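Local coordinates for protein L-talarate/galactarate dehydratase (Salmonella typhimurium, PDB 2PP0) that catalyses the magnesium-dependent dehydration of L-talarate and galactarate to 5-keto-4-deoxy-D-glucarate, and epimerises L-talarate to galactarate in competition with that dehydration, at residues B[88-93]-B[388-393]; B[201-206]-B[237-242]; B[284-289]-B[312-317]; B[342-347]-B[365-370]. All blocks are in the same frame, centred on the assembly; numbering follows the deposited sequence.

From the N terminus, the first contact residues lie on helix 86-96; their partner, strand 388-395, comes at the very end, so contact 1 closes a loop of 294 residues containing the other three contacts and packs a helix on the antiparallel sheet of the N-terminal domain. Contacts 2, 3 and 4 follow in series without crossing, closing loops of 30, 22 and 17 residues. Contacts 2 and 3 each join two barrel-domain helices, 203-217 with 233-243 and 283-291 with 308-320. Contact 4 joins strand 346-349 and the loop before it to strand 367-369, side chain to side chain across strand 161-166. Contacts 3 and 4 come nearest, about 6 Å between nearest atoms.

Contact 1 of 4, residues B[88-93]-B[388-393]; sequences GIYAHA and TQLTCE
Tyr-90 of helix 86-96 reaches across to Leu-390, Thr-391 and Cys-392 of the C-terminal strand, and nearly all of the contact can be told along its side chain. At CB the direction is already set: the bond from CA points at the strand, and CG stands anti to the backbone N (chi1 173°), which carries the ring outward across the 10.2 Å between the segment axes. Of the ring atoms, CD2 and CE2 meet the leucine first, with Tyr-90 CE2 3.9 Å from Leu-390 CB and Leu-390 CD1 near the same two ring carbons. The two side chains run obliquely to one another. Helix and strand are almost parallel, 15° between their directions, as the helix lies against the four-stranded antiparallel sheet of the N-terminal capping domain of this enolase-superfamily enzyme, in which strand 388-395 is outermost within this chain and pairs with strand 28-40. Further out, Tyr-90 CZ is 4.1 Å from Cys-392 SG. That sulfur sits 5.1 Å from the ring centroid and 54° off the normal, an oblique sulfur-aromatic contact. At the tip, Tyr-90 OH lies 3.1 Å from Thr-391 C, pressed against the strand backbone; its angles to Thr-391 N and O are too poor for hydrogen bonds. Thr-391 itself points away from the helix, its OG1 hydrogen-bonded to Leu-33 O.

Contact 2 of 4, residues B[201-206]-B[237-242]; sequences PNCAED and IRMGRK
Met-239 meets Cys-203 and Asp-206, and every close approach between the two segments passes through this methionine. Taken in order, helical segment 237-242 begins with Ile-237, which lies with Arg-241 on the far side, its CD1 over the rim of the guanidinium. Arg-238 comes next; it points toward the other segment but stays at its margin, Arg-238 NH1 coming no nearer than 4.7 Å to Cys-203 SG. Met-239 follows. Its CG lies anti to the carbonyl carbon (chi1 -77°), and further bends at chi2 and chi3 turn the thioether toward the first turn of helix 203-217. The methyl does most of the touching: Met-239 CE is 3.7 Å from Cys-203 O, 4.0 Å from Cys-203 CB and 4.1 Å from Asp-206 CB. The sulfur also lies alongside, Met-239 SD being 4.1 Å from Cys-203 CB. Trp-231 and Ile-207 add to the packing around the methionine. After Gly-240, Arg-241 heads off to a weak hydrogen bond with Ala-269 O, and Lys-242 packs on Ile-207.

The turn being touched is capped by Asn-202, the N-cap residue: Glu-205 N donates to Asn-202 OD1 over 3.1 Å, from well above the carbonyl plane. Asp-206 offers the methionine its CB, while its OD2 accepts from Gln-200 N. Neighbouring helices of the barrel domain are thus joined by dispersion forces, while the bonds of Glu-205 N to Asn-202 OD1 and of Gln-200 N to Asp-206 OD2 stay on one side of the contact.

Contact 3 of 4, residues B[284-289]-B[312-317]; sequences REHEQL and LKIMDL
Between segments 284-289 and 312-317, the nearest CA atoms are those of His-286 and Ile-314, 6.9 Å apart, and both of these side chains set out toward the opposite helix. The isoleucine meets the histidine with both branches. Ile-314 CG2 lies over one face of the imidazole, 4.0 Å from His-286 CG, while Ile-314 CD1 reaches 3.6 Å from His-286 ND1. The side chains cross at about a right angle. On the isoleucine, CG1 stands anti to the carbonyl carbon (chi1 -68°) and CG2 anti to the backbone N; this sets both branches on the same side of the ring, CG2 over CG and CD1 near ND1. The touched nitrogen has a polar partner of its own: His-286 ND1 makes a weak hydrogen bond with Ser-282 O, one turn earlier in its helix.

One turn on from Ile-314, Leu-317 meets the next residue of the other helix, Glu-287. Its CD2 methyl rests on the base of the glutamate, with Leu-317 CD2 3.7 Å from Glu-287 CA and 3.8 Å from Glu-287 CG. Extended at chi1 and chi2, Glu-287 carries its carboxylate away from CA, and CA, CB and CG receive the methyl. Phe-283 packs on both Ile-314 and Leu-317, and Val-305 on both His-286 and Ile-314.

The face-on contact is buried, and the His-286 side chain lies about 6 Å from that of Asp-301, thought to raise the basicity of the active-site His-328. The two neighbouring helices, following strands 274-276 and 297-298, belong to the outer helical layer of the modified TIM barrel of the mandelate racemase family.

Contact 4 of 4, residues B[342-347]-B[365-370]; sequences PLEPWL and DGRMWI
Glu-344 and Arg-367 form a salt bridge through one straight hydrogen bond: Arg-367 NH2 donates to Glu-344 OE2 over 3.1 Å at an N-H...O angle of 171°. The oxygen lies at the edge of the guanidinium, only 5° out of its plane, and the donor arrives nearly along the C-O axis. Carboxylate and guanidinium planes are turned 66° apart. OE2 is the oxygen that does the pairing; Arg-367 NH1 stands further from Glu-344 OE2, at 3.7 Å. Bends at chi2 of the glutamate and chi3 of the arginine bring the two ends together. Both have additional partners. Arg-367 NE donates to Ser-161 OG, a second bond that would limit rotation of the guanidinium, and Glu-344 OE2 also has a weak, long ion pair with Arg-159 NE. With two arginines near it, the carboxylate is probably kept in its charged form.

The apolar half of the contact buries about as much surface. Leu-347 CD2 touches Met-368 CB at 3.8 Å, the two side chains crossing at about a right angle. The backbone of Leu-347 is hydrogen-bonded to Gln-163 and Tyr-165.

Leu-347 and Met-368 belong to strands 346-349 and 367-369, which do not pair directly: strand 161-166 lies between them in the mixed sheet, with Gln-163 packing on Glu-344 and Arg-367, and helix 331-339 covers Leu-347 through Leu-335.

Contact 1 of 4, residues B[88-93]-B[388-393]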
loop_
_atom_site.group_PDB
_atom_site.type_symbol
_atom_site.label_atom_id
_atom_site.label_comp_id
_atom_site.label_asym_id
_atom_site.label_seq_id
_atom_site.Cartn_x
_atom_site.Cartn_y
_atom_site.Cartn_z
ATOM N N GLY B 88 17.113 11.627 22.025
ATOM C CA GLY B 88 15.787 11.157 22.390
ATOM C C GLY B 88 15.307 10.027 21.497
ATOM O O GLY B 88 14.688 9.072 21.962
ATOM N N ILE B 89 15.575 10.143 20.203
ATOM C CA ILE B 89 15.182 9.101 19.261
ATOM C C ILE B 89 15.851 7.786 19.683
ATOM O O ILE B 89 15.186 6.758 19.829
ATOM C CB ILE B 89 15.614 9.466 17.829
ATOM C CG1 ILE B 89 14.843 10.698 17.358
ATOM C CG2 ILE B 89 15.345 8.292 16.880
ATOM C CD1 ILE B 89 15.318 11.240 16.035
ATOM N N TYR B 90 17.166 7.826 19.892
ATOM C CA TYR B 90 17.902 6.629 20.310
ATOM C C TYR B 90 17.410 6.094 21.654
ATOM O O TYR B 90 17.218 4.887 21.822
ATOM C CB TYR B 90 19.395 6.925 20.422
ATOM C CG TYR B 90 20.189 5.780 21.019
ATOM C CD1 TYR B 90 20.546 4.671 20.247
ATOM C CD2 TYR B 90 20.569 5.797 22.362
ATOM C CE1 TYR B 90 21.264 3.611 20.799
ATOM C CE2 TYR B 90 21.289 4.737 22.926
ATOM C CZ TYR B 90 21.633 3.650 22.137
ATOM O OH TYR B 90 22.351 2.606 22.681
ATOM N N ALA B 91 17.215 6.991 22.619
ATOM C CA ALA B 91 16.760 6.577 23.946
ATOM C C ALA B 91 15.426 5.838 23.908
ATOM O O ALA B 91 15.248 4.827 24.593
ATOM C CB ALA B 91 16.666 7.801 24.881
ATOM N N HIS B 92 14.480 6.332 23.115
ATOM C CA HIS B 92 13.176 5.678 23.031
ATOM C C HIS B 92 13.276 4.352 22.268
ATOM O O HIS B 92 12.668 3.362 22.654
ATOM C CB HIS B 92 12.158 6.586 22.339
ATOM C CG HIS B 92 10.754 6.068 22.410
ATOM N ND1 HIS B 92 10.091 5.885 23.603
ATOM C CD2 HIS B 92 9.902 5.658 21.440
ATOM C CE1 HIS B 92 8.891 5.384 23.367
ATOM N NE2 HIS B 92 8.751 5.236 22.062
ATOM N N ALA B 93 14.039 4.346 21.180
ATOM C CA ALA B 93 14.220 3.126 20.391
ATOM C C ALA B 93 14.773 2.056 21.334
ATOM O O ALA B 93 14.330 0.909 21.339
ATOM C CB ALA B 93 15.192 3.387 19.249
ATOM N N THR B 388 30.042 5.752 15.872
ATOM C CA THR B 388 29.021 5.343 16.827
ATOM C C THR B 388 29.457 5.736 18.238
ATOM O O THR B 388 30.570 5.413 18.659
ATOM C CB THR B 388 28.789 3.821 16.770
ATOM O OG1 THR B 388 28.237 3.470 15.494
ATOM C CG2 THR B 388 27.840 3.381 17.867
ATOM N N GLN B 389 28.586 6.439 18.959
ATOM C CA GLN B 389 28.896 6.861 20.320
ATOM C C GLN B 389 28.190 5.997 21.349
ATOM O O GLN B 389 28.714 5.763 22.431
ATOM C CB GLN B 389 28.523 8.333 20.523
ATOM C CG GLN B 389 29.559 9.304 19.961
ATOM C CD GLN B 389 29.131 10.757 20.077
ATOM O OE1 GLN B 389 28.230 11.094 20.848
ATOM N NE2 GLN B 389 29.788 11.629 19.318
ATOM N N LEU B 390 27.000 5.517 21.007
ATOM C CA LEU B 390 26.230 4.665 21.908
ATOM C C LEU B 390 25.664 3.492 21.121
ATOM O O LEU B 390 25.394 3.612 19.929
ATOM C CB LEU B 390 25.069 5.453 22.535
ATOM C CG LEU B 390 25.389 6.609 23.491
ATOM C CD1 LEU B 390 24.114 7.378 23.827
ATOM C CD2 LEU B 390 26.024 6.061 24.762
ATOM N N THR B 391 25.488 2.357 21.788
ATOM C CA THR B 391 24.919 1.181 21.138
ATOM C C THR B 391 24.359 0.243 22.199
ATOM O O THR B 391 24.744 0.320 23.367
ATOM C CB THR B 391 25.977 0.434 20.285
ATOM O OG1 THR B 391 25.339 -0.624 19.558
ATOM C CG2 THR B 391 27.067 -0.155 21.167
ATOM N N CYS B 392 23.426 -0.613 21.797
ATOM C CA CYS B 392 22.825 -1.587 22.701
ATOM C C CYS B 392 22.285 -2.752 21.882
ATOM O O CYS B 392 21.988 -2.600 20.701
ATOM C CB CYS B 392 21.698 -0.954 23.529
ATOM S SG CYS B 392 20.334 -0.235 22.586
ATOM N N GLU B 393 22.168 -3.918 22.508
ATOM C CA GLU B 393 21.678 -5.098 21.809
ATOM C C GLU B 393 20.637 -5.859 22.609
ATOM O O GLU B 393 20.606 -5.796 23.842
ATOM C CB GLU B 393 22.854 -6.016 21.462
ATOM C CG GLU B 393 23.797 -5.409 20.441
ATOM C CD GLU B 393 25.005 -6.278 20.169
ATOM O OE1 GLU B 393 24.874 -7.516 20.251
ATOM O OE2 GLU B 393 26.079 -5.723 19.858
#

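Contact 2 of 4, residues B[201-206]-B[237-242]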
loop_
_atom_site.group_PDB
_atom_site.type_symbol
_atom_site.label_atom_id
_atom_site.label_comp_id
_atom_site.label_asym_id
_atom_site.label_seq_id
_atom_site.Cartn_x
_atom_site.Cartn_y
_atom_site.Cartn_z
ATOM N N PRO B 201 17.294 37.529 5.371
ATOM C CA PRO B 201 16.721 38.856 5.608
ATOM C C PRO B 201 16.829 39.761 4.383
ATOM O O PRO B 201 15.879 40.458 4.022
ATOM C CB PRO B 201 17.545 39.372 6.786
ATOM C CG PRO B 201 17.791 38.119 7.574
ATOM C CD PRO B 201 18.172 37.127 6.486
ATOM N N ASN B 202 17.992 39.736 3.745
ATOM C CA ASN B 202 18.244 40.555 2.565
ATOM C C ASN B 202 17.620 39.916 1.320
ATOM O O ASN B 202 18.246 39.078 0.668
ATOM C CB ASN B 202 19.756 40.703 2.365
ATOM C CG ASN B 202 20.111 41.782 1.367
ATOM O OD1 ASN B 202 19.307 42.140 0.502
ATOM N ND2 ASN B 202 21.333 42.300 1.470
ATOM N N CYS B 203 16.393 40.311 0.990
ATOM C CA CYS B 203 15.710 39.759 -0.177
ATOM C C CYS B 203 16.429 40.122 -1.467
ATOM O O CYS B 203 16.337 39.403 -2.467
ATOM C CB CYS B 203 14.264 40.262 -0.246
ATOM S SG CYS B 203 13.163 39.538 0.991
ATOM N N ALA B 204 17.142 41.241 -1.442
ATOM C CA ALA B 204 17.875 41.710 -2.613
ATOM C C ALA B 204 19.048 40.791 -2.950
ATOM O O ALA B 204 19.337 40.542 -4.121
ATOM C CB ALA B 204 18.377 43.134 -2.374
ATOM N N GLU B 205 19.715 40.281 -1.919
ATOM C CA GLU B 205 20.862 39.402 -2.116
ATOM C C GLU B 205 20.445 38.016 -2.614
ATOM O O GLU B 205 21.244 37.315 -3.243
ATOM C CB GLU B 205 21.658 39.281 -0.812
ATOM C CG GLU B 205 23.016 38.597 -0.948
ATOM C CD GLU B 205 23.901 39.233 -2.017
ATOM O OE1 GLU B 205 23.911 40.480 -2.125
ATOM O OE2 GLU B 205 24.596 38.485 -2.740
ATOM N N ASP B 206 19.203 37.622 -2.331
ATOM C CA ASP B 206 18.695 36.325 -2.777
ATOM C C ASP B 206 18.359 36.380 -4.262
ATOM O O ASP B 206 18.618 35.429 -5.006
ATOM C CB ASP B 206 17.441 35.926 -1.999
ATOM C CG ASP B 206 17.760 35.257 -0.682
ATOM O OD1 ASP B 206 18.929 34.872 -0.479
ATOM O OD2 ASP B 206 16.836 35.104 0.146
ATOM N N ILE B 237 4.548 36.126 -1.313
ATOM C CA ILE B 237 3.862 36.423 -2.567
ATOM C C ILE B 237 4.660 37.390 -3.440
ATOM O O ILE B 237 4.733 37.218 -4.659
ATOM C CB ILE B 237 2.446 37.003 -2.323
ATOM C CG1 ILE B 237 1.755 37.266 -3.665
ATOM C CG2 ILE B 237 2.531 38.288 -1.513
ATOM C CD1 ILE B 237 1.601 36.031 -4.534
ATOM N N ARG B 238 5.265 38.395 -2.813
ATOM C CA ARG B 238 6.065 39.378 -3.537
ATOM C C ARG B 238 7.280 38.708 -4.180
ATOM O O ARG B 238 7.582 38.947 -5.350
ATOM C CB ARG B 238 6.504 40.499 -2.590
ATOM C CG ARG B 238 7.393 41.551 -3.233
ATOM C CD ARG B 238 7.377 42.858 -2.439
ATOM N NE ARG B 238 7.620 42.656 -1.012
ATOM C CZ ARG B 238 8.747 42.171 -0.496
ATOM N NH1 ARG B 238 9.756 41.829 -1.289
ATOM N NH2 ARG B 238 8.866 42.030 0.819
ATOM N N MET B 239 7.975 37.868 -3.421
ATOM C CA MET B 239 9.127 37.165 -3.970
ATOM C C MET B 239 8.652 36.174 -5.030
ATOM O O MET B 239 9.336 35.944 -6.025
ATOM C CB MET B 239 9.883 36.424 -2.866
ATOM C CG MET B 239 10.755 37.327 -2.004
ATOM S SD MET B 239 12.122 38.060 -2.928
ATOM C CE MET B 239 13.463 37.002 -2.408
ATOM N N GLY B 240 7.471 35.600 -4.813
ATOM C CA GLY B 240 6.923 34.641 -5.756
ATOM C C GLY B 240 6.624 35.254 -7.109
ATOM O O GLY B 240 6.856 34.630 -8.143
ATOM N N ARG B 241 6.101 36.475 -7.102
ATOM C CA ARG B 241 5.778 37.173 -8.341
ATOM C C ARG B 241 7.070 37.473 -9.091
ATOM O O ARG B 241 7.160 37.291 -10.307
ATOM C CB ARG B 241 5.074 38.505 -8.052
ATOM C CG ARG B 241 3.764 38.418 -7.277
ATOM C CD ARG B 241 2.678 37.711 -8.060
ATOM N NE ARG B 241 1.367 37.955 -7.466
ATOM C CZ ARG B 241 0.268 37.276 -7.776
ATOM N NH1 ARG B 241 0.316 36.298 -8.678
ATOM N NH2 ARG B 241 -0.882 37.575 -7.185
ATOM N N LYS B 242 8.062 37.942 -8.342
ATOM C CA LYS B 242 9.363 38.311 -8.881
ATOM C C LYS B 242 10.159 37.121 -9.414
ATOM O O LYS B 242 10.988 37.275 -10.311
ATOM C CB LYS B 242 10.176 39.025 -7.797
ATOM C CG LYS B 242 11.487 39.628 -8.276
ATOM C CD LYS B 242 11.243 40.838 -9.164
ATOM C CE LYS B 242 12.551 41.403 -9.706
ATOM N NZ LYS B 242 13.524 41.692 -8.615
#

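Contact 3 of 4, residues B[284-289]-B[312-317]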
loop_
_atom_site.group_PDB
_atom_site.type_symbol
_atom_site.label_atom_id
_atom_site.label_comp_id
_atom_site.label_asym_id
_atom_site.label_seq_id
_atom_site.Cartn_x
_atom_site.Cartn_y
_atom_site.Cartn_z
ATOM N N ARG B 284 -0.593 11.891 9.548
ATOM C CA ARG B 284 -1.645 12.840 9.883
ATOM C C ARG B 284 -1.307 14.297 9.589
ATOM O O ARG B 284 -2.163 15.047 9.133
ATOM C CB ARG B 284 -2.064 12.679 11.347
ATOM C CG ARG B 284 -2.837 11.387 11.605
ATOM C CD ARG B 284 -3.726 11.479 12.842
ATOM N NE ARG B 284 -4.510 10.262 13.035
ATOM C CZ ARG B 284 -4.011 9.106 13.468
ATOM N NH1 ARG B 284 -2.721 9.002 13.764
ATOM N NH2 ARG B 284 -4.804 8.049 13.598
ATOM N N GLU B 285 -0.069 14.703 9.850
ATOM C CA GLU B 285 0.333 16.078 9.579
ATOM C C GLU B 285 0.331 16.335 8.080
ATOM O O GLU B 285 -0.167 17.362 7.609
ATOM C CB GLU B 285 1.719 16.346 10.165
ATOM C CG GLU B 285 1.736 16.295 11.686
ATOM C CD GLU B 285 3.133 16.159 12.252
ATOM O OE1 GLU B 285 3.943 17.093 12.087
ATOM O OE2 GLU B 285 3.418 15.103 12.860
ATOM N N HIS B 286 0.892 15.398 7.322
ATOM C CA HIS B 286 0.924 15.538 5.873
ATOM C C HIS B 286 -0.488 15.549 5.308
ATOM O O HIS B 286 -0.775 16.263 4.352
ATOM C CB HIS B 286 1.718 14.395 5.233
ATOM C CG HIS B 286 3.170 14.703 5.049
ATOM N ND1 HIS B 286 4.143 14.254 5.914
ATOM C CD2 HIS B 286 3.811 15.440 4.112
ATOM C CE1 HIS B 286 5.321 14.702 5.519
ATOM N NE2 HIS B 286 5.147 15.426 4.428
ATOM N N GLU B 287 -1.366 14.751 5.906
ATOM C CA GLU B 287 -2.750 14.666 5.461
ATOM C C GLU B 287 -3.457 16.016 5.563
ATOM O O GLU B 287 -4.188 16.408 4.658
ATOM C CB GLU B 287 -3.505 13.621 6.286
ATOM C CG GLU B 287 -4.970 13.490 5.922
ATOM C CD GLU B 287 -5.665 12.436 6.747
ATOM O OE1 GLU B 287 -5.481 12.431 7.979
ATOM O OE2 GLU B 287 -6.399 11.613 6.167
ATOM N N GLN B 288 -3.242 16.723 6.669
ATOM C CA GLN B 288 -3.868 18.027 6.836
ATOM C C GLN B 288 -3.389 18.993 5.755
ATOM O O GLN B 288 -4.176 19.790 5.243
ATOM C CB GLN B 288 -3.569 18.597 8.227
ATOM C CG GLN B 288 -4.301 17.874 9.350
ATOM C CD GLN B 288 -5.814 17.863 9.150
ATOM O OE1 GLN B 288 -6.467 18.910 9.186
ATOM N NE2 GLN B 288 -6.376 16.674 8.932
ATOM N N LEU B 289 -2.108 18.931 5.397
ATOM C CA LEU B 289 -1.612 19.830 4.363
ATOM C C LEU B 289 -2.174 19.458 2.994
ATOM O O LEU B 289 -2.545 20.333 2.207
ATOM C CB LEU B 289 -0.079 19.837 4.318
ATOM C CG LEU B 289 0.567 21.010 5.078
ATOM C CD1 LEU B 289 0.530 20.754 6.577
ATOM C CD2 LEU B 289 1.992 21.193 4.598
ATOM N N LEU B 312 4.530 5.436 2.783
ATOM C CA LEU B 312 3.743 4.840 1.706
ATOM C C LEU B 312 2.312 5.381 1.707
ATOM O O LEU B 312 1.764 5.689 0.650
ATOM C CB LEU B 312 3.724 3.310 1.827
ATOM C CG LEU B 312 5.062 2.591 1.606
ATOM C CD1 LEU B 312 4.905 1.102 1.849
ATOM C CD2 LEU B 312 5.556 2.844 0.195
ATOM N N LYS B 313 1.705 5.501 2.885
ATOM C CA LYS B 313 0.340 6.018 2.956
ATOM C C LYS B 313 0.317 7.475 2.519
ATOM O O LYS B 313 -0.655 7.942 1.926
ATOM C CB LYS B 313 -0.218 5.897 4.373
ATOM C CG LYS B 313 -0.410 4.464 4.842
ATOM C CD LYS B 313 -1.372 4.405 6.031
ATOM C CE LYS B 313 -0.929 5.302 7.184
ATOM N NZ LYS B 313 -1.958 5.367 8.275
ATOM N N ILE B 314 1.391 8.195 2.819
ATOM C CA ILE B 314 1.484 9.595 2.432
ATOM C C ILE B 314 1.547 9.679 0.908
ATOM O O ILE B 314 0.845 10.481 0.287
ATOM C CB ILE B 314 2.735 10.257 3.057
ATOM C CG1 ILE B 314 2.555 10.348 4.575
ATOM C CG2 ILE B 314 2.956 11.649 2.456
ATOM C CD1 ILE B 314 3.820 10.713 5.321
ATOM N N MET B 315 2.381 8.835 0.306
ATOM C CA MET B 315 2.525 8.790 -1.148
ATOM C C MET B 315 1.206 8.509 -1.837
ATOM O O MET B 315 0.871 9.141 -2.837
ATOM C CB MET B 315 3.499 7.692 -1.574
ATOM C CG MET B 315 4.934 8.115 -1.721
ATOM S SD MET B 315 5.849 6.746 -2.490
ATOM C CE MET B 315 5.673 5.629 -1.358
ATOM N N ASP B 316 0.476 7.528 -1.322
ATOM C CA ASP B 316 -0.810 7.164 -1.903
ATOM C C ASP B 316 -1.794 8.323 -1.823
ATOM O O ASP B 316 -2.578 8.550 -2.749
ATOM C CB ASP B 316 -1.387 5.934 -1.194
ATOM C CG ASP B 316 -0.507 4.701 -1.363
ATOM O OD1 ASP B 316 0.317 4.691 -2.302
ATOM O OD2 ASP B 316 -0.641 3.744 -0.571
ATOM N N LEU B 317 -1.756 9.059 -0.718
ATOM C CA LEU B 317 -2.658 10.197 -0.552
ATOM C C LEU B 317 -2.287 11.317 -1.519
ATOM O O LEU B 317 -3.153 11.883 -2.191
ATOM C CB LEU B 317 -2.606 10.716 0.891
ATOM C CG LEU B 317 -3.526 11.905 1.199
ATOM C CD1 LEU B 317 -4.977 11.528 0.903
ATOM C CD2 LEU B 317 -3.374 12.306 2.671
#

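Contact 4 of 4, residues B[342-347]-B[365-370]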
loop_
_atom_site.group_PDB
_atom_site.type_symbol
_atom_site.label_atom_id
_atom_site.label_comp_id
_atom_site.label_asym_id
_atom_site.label_seq_id
_atom_site.Cartn_x
_atom_site.Cartn_y
_atom_site.Cartn_z
ATOM N N PRO B 342 3.826 6.859 -8.766
ATOM C CA PRO B 342 3.226 6.893 -10.103
ATOM C C PRO B 342 3.551 8.111 -10.968
ATOM O O PRO B 342 3.742 7.968 -12.171
ATOM C CB PRO B 342 1.734 6.743 -9.814
ATOM C CG PRO B 342 1.584 7.383 -8.473
ATOM C CD PRO B 342 2.783 6.847 -7.725
ATOM N N LEU B 343 3.606 9.303 -10.375
ATOM C CA LEU B 343 3.933 10.502 -11.151
ATOM C C LEU B 343 5.443 10.743 -11.072
ATOM O O LEU B 343 6.087 10.322 -10.114
ATOM C CB LEU B 343 3.151 11.711 -10.625
ATOM C CG LEU B 343 1.623 11.554 -10.664
ATOM C CD1 LEU B 343 0.960 12.869 -10.276
ATOM C CD2 LEU B 343 1.174 11.139 -12.065
ATOM N N GLU B 344 6.006 11.400 -12.084
ATOM C CA GLU B 344 7.452 11.653 -12.142
ATOM C C GLU B 344 7.930 12.489 -10.945
ATOM O O GLU B 344 7.540 13.648 -10.792
ATOM C CB GLU B 344 7.797 12.355 -13.468
ATOM C CG GLU B 344 9.278 12.357 -13.872
ATOM C CD GLU B 344 9.775 11.014 -14.419
ATOM O OE1 GLU B 344 9.028 10.350 -15.166
ATOM O OE2 GLU B 344 10.927 10.631 -14.119
ATOM N N PRO B 345 8.783 11.902 -10.082
ATOM C CA PRO B 345 9.323 12.563 -8.889
ATOM C C PRO B 345 10.748 13.100 -9.043
ATOM O O PRO B 345 11.394 12.915 -10.075
ATOM C CB PRO B 345 9.270 11.453 -7.858
ATOM C CG PRO B 345 9.788 10.291 -8.676
ATOM C CD PRO B 345 9.062 10.453 -10.028
ATOM N N TRP B 346 11.223 13.761 -7.991
ATOM C CA TRP B 346 12.574 14.314 -7.935
ATOM C C TRP B 346 13.272 13.771 -6.689
ATOM O O TRP B 346 12.635 13.589 -5.648
ATOM C CB TRP B 346 12.541 15.837 -7.839
ATOM C CG TRP B 346 12.473 16.541 -9.151
ATOM C CD1 TRP B 346 11.351 16.954 -9.808
ATOM C CD2 TRP B 346 13.584 16.939 -9.958
ATOM N NE1 TRP B 346 11.696 17.592 -10.975
ATOM C CE2 TRP B 346 13.062 17.597 -11.093
ATOM C CE3 TRP B 346 14.973 16.806 -9.833
ATOM C CZ2 TRP B 346 13.881 18.123 -12.098
ATOM C CZ3 TRP B 346 15.790 17.330 -10.832
ATOM C CH2 TRP B 346 15.239 17.981 -11.949
ATOM N N LEU B 347 14.576 13.520 -6.798
ATOM C CA LEU B 347 15.367 13.016 -5.676
ATOM C C LEU B 347 16.370 14.099 -5.285
ATOM O O LEU B 347 16.989 14.722 -6.145
ATOM C CB LEU B 347 16.115 11.731 -6.069
ATOM C CG LEU B 347 16.783 10.932 -4.935
ATOM C CD1 LEU B 347 15.711 10.320 -4.056
ATOM C CD2 LEU B 347 17.674 9.831 -5.511
ATOM N N ASP B 365 23.606 11.186 -16.257
ATOM C CA ASP B 365 22.702 11.972 -17.083
ATOM C C ASP B 365 21.519 12.580 -16.329
ATOM O O ASP B 365 20.370 12.456 -16.755
ATOM C CB ASP B 365 22.199 11.125 -18.256
ATOM C CG ASP B 365 23.312 10.760 -19.226
ATOM O OD1 ASP B 365 24.019 11.684 -19.692
ATOM O OD2 ASP B 365 23.480 9.556 -19.522
ATOM N N GLY B 366 21.815 13.238 -15.210
ATOM C CA GLY B 366 20.778 13.883 -14.419
ATOM C C GLY B 366 19.868 12.977 -13.613
ATOM O O GLY B 366 18.864 13.445 -13.072
ATOM N N ARG B 367 20.203 11.694 -13.513
ATOM C CA ARG B 367 19.366 10.757 -12.762
ATOM C C ARG B 367 20.168 9.822 -11.854
ATOM O O ARG B 367 21.330 9.507 -12.130
ATOM C CB ARG B 367 18.527 9.918 -13.738
ATOM C CG ARG B 367 17.719 10.731 -14.746
ATOM C CD ARG B 367 16.959 9.818 -15.706
ATOM N NE ARG B 367 15.794 9.183 -15.084
ATOM C CZ ARG B 367 14.587 9.736 -15.017
ATOM N NH1 ARG B 367 14.376 10.939 -15.536
ATOM N NH2 ARG B 367 13.589 9.090 -14.433
ATOM N N MET B 368 19.547 9.381 -10.763
ATOM C CA MET B 368 20.210 8.461 -9.847
ATOM C C MET B 368 19.627 7.086 -10.177
ATOM O O MET B 368 18.405 6.914 -10.233
ATOM C CB MET B 368 19.934 8.851 -8.386
ATOM C CG MET B 368 21.000 8.381 -7.385
ATOM S SD MET B 368 22.689 9.043 -7.679
ATOM C CE MET B 368 22.693 10.483 -6.601
ATOM N N TRP B 369 20.500 6.112 -10.414
ATOM C CA TRP B 369 20.059 4.776 -10.782
ATOM C C TRP B 369 19.946 3.780 -9.648
ATOM O O TRP B 369 20.764 3.767 -8.732
ATOM C CB TRP B 369 20.983 4.205 -11.861
ATOM C CG TRP B 369 20.815 4.893 -13.166
ATOM C CD1 TRP B 369 21.237 6.149 -13.494
ATOM C CD2 TRP B 369 20.096 4.401 -14.299
ATOM N NE1 TRP B 369 20.817 6.472 -14.761
ATOM C CE2 TRP B 369 20.113 5.416 -15.277
ATOM C CE3 TRP B 369 19.431 3.200 -14.581
ATOM C CZ2 TRP B 369 19.494 5.267 -16.520
ATOM C CZ3 TRP B 369 18.814 3.051 -15.818
ATOM C CH2 TRP B 369 18.851 4.081 -16.771
ATOM N N ILE B 370 18.912 2.944 -9.721
ATOM C CA ILE B 370 18.691 1.912 -8.717
ATOM C C ILE B 370 19.594 0.745 -9.093
ATOM O O ILE B 370 19.521 0.235 -10.217
ATOM C CB ILE B 370 17.225 1.426 -8.731
ATOM C CG1 ILE B 370 16.277 2.599 -8.457
ATOM C CG2 ILE B 370 17.030 0.331 -7.696
ATOM C CD1 ILE B 370 14.811 2.219 -8.547
#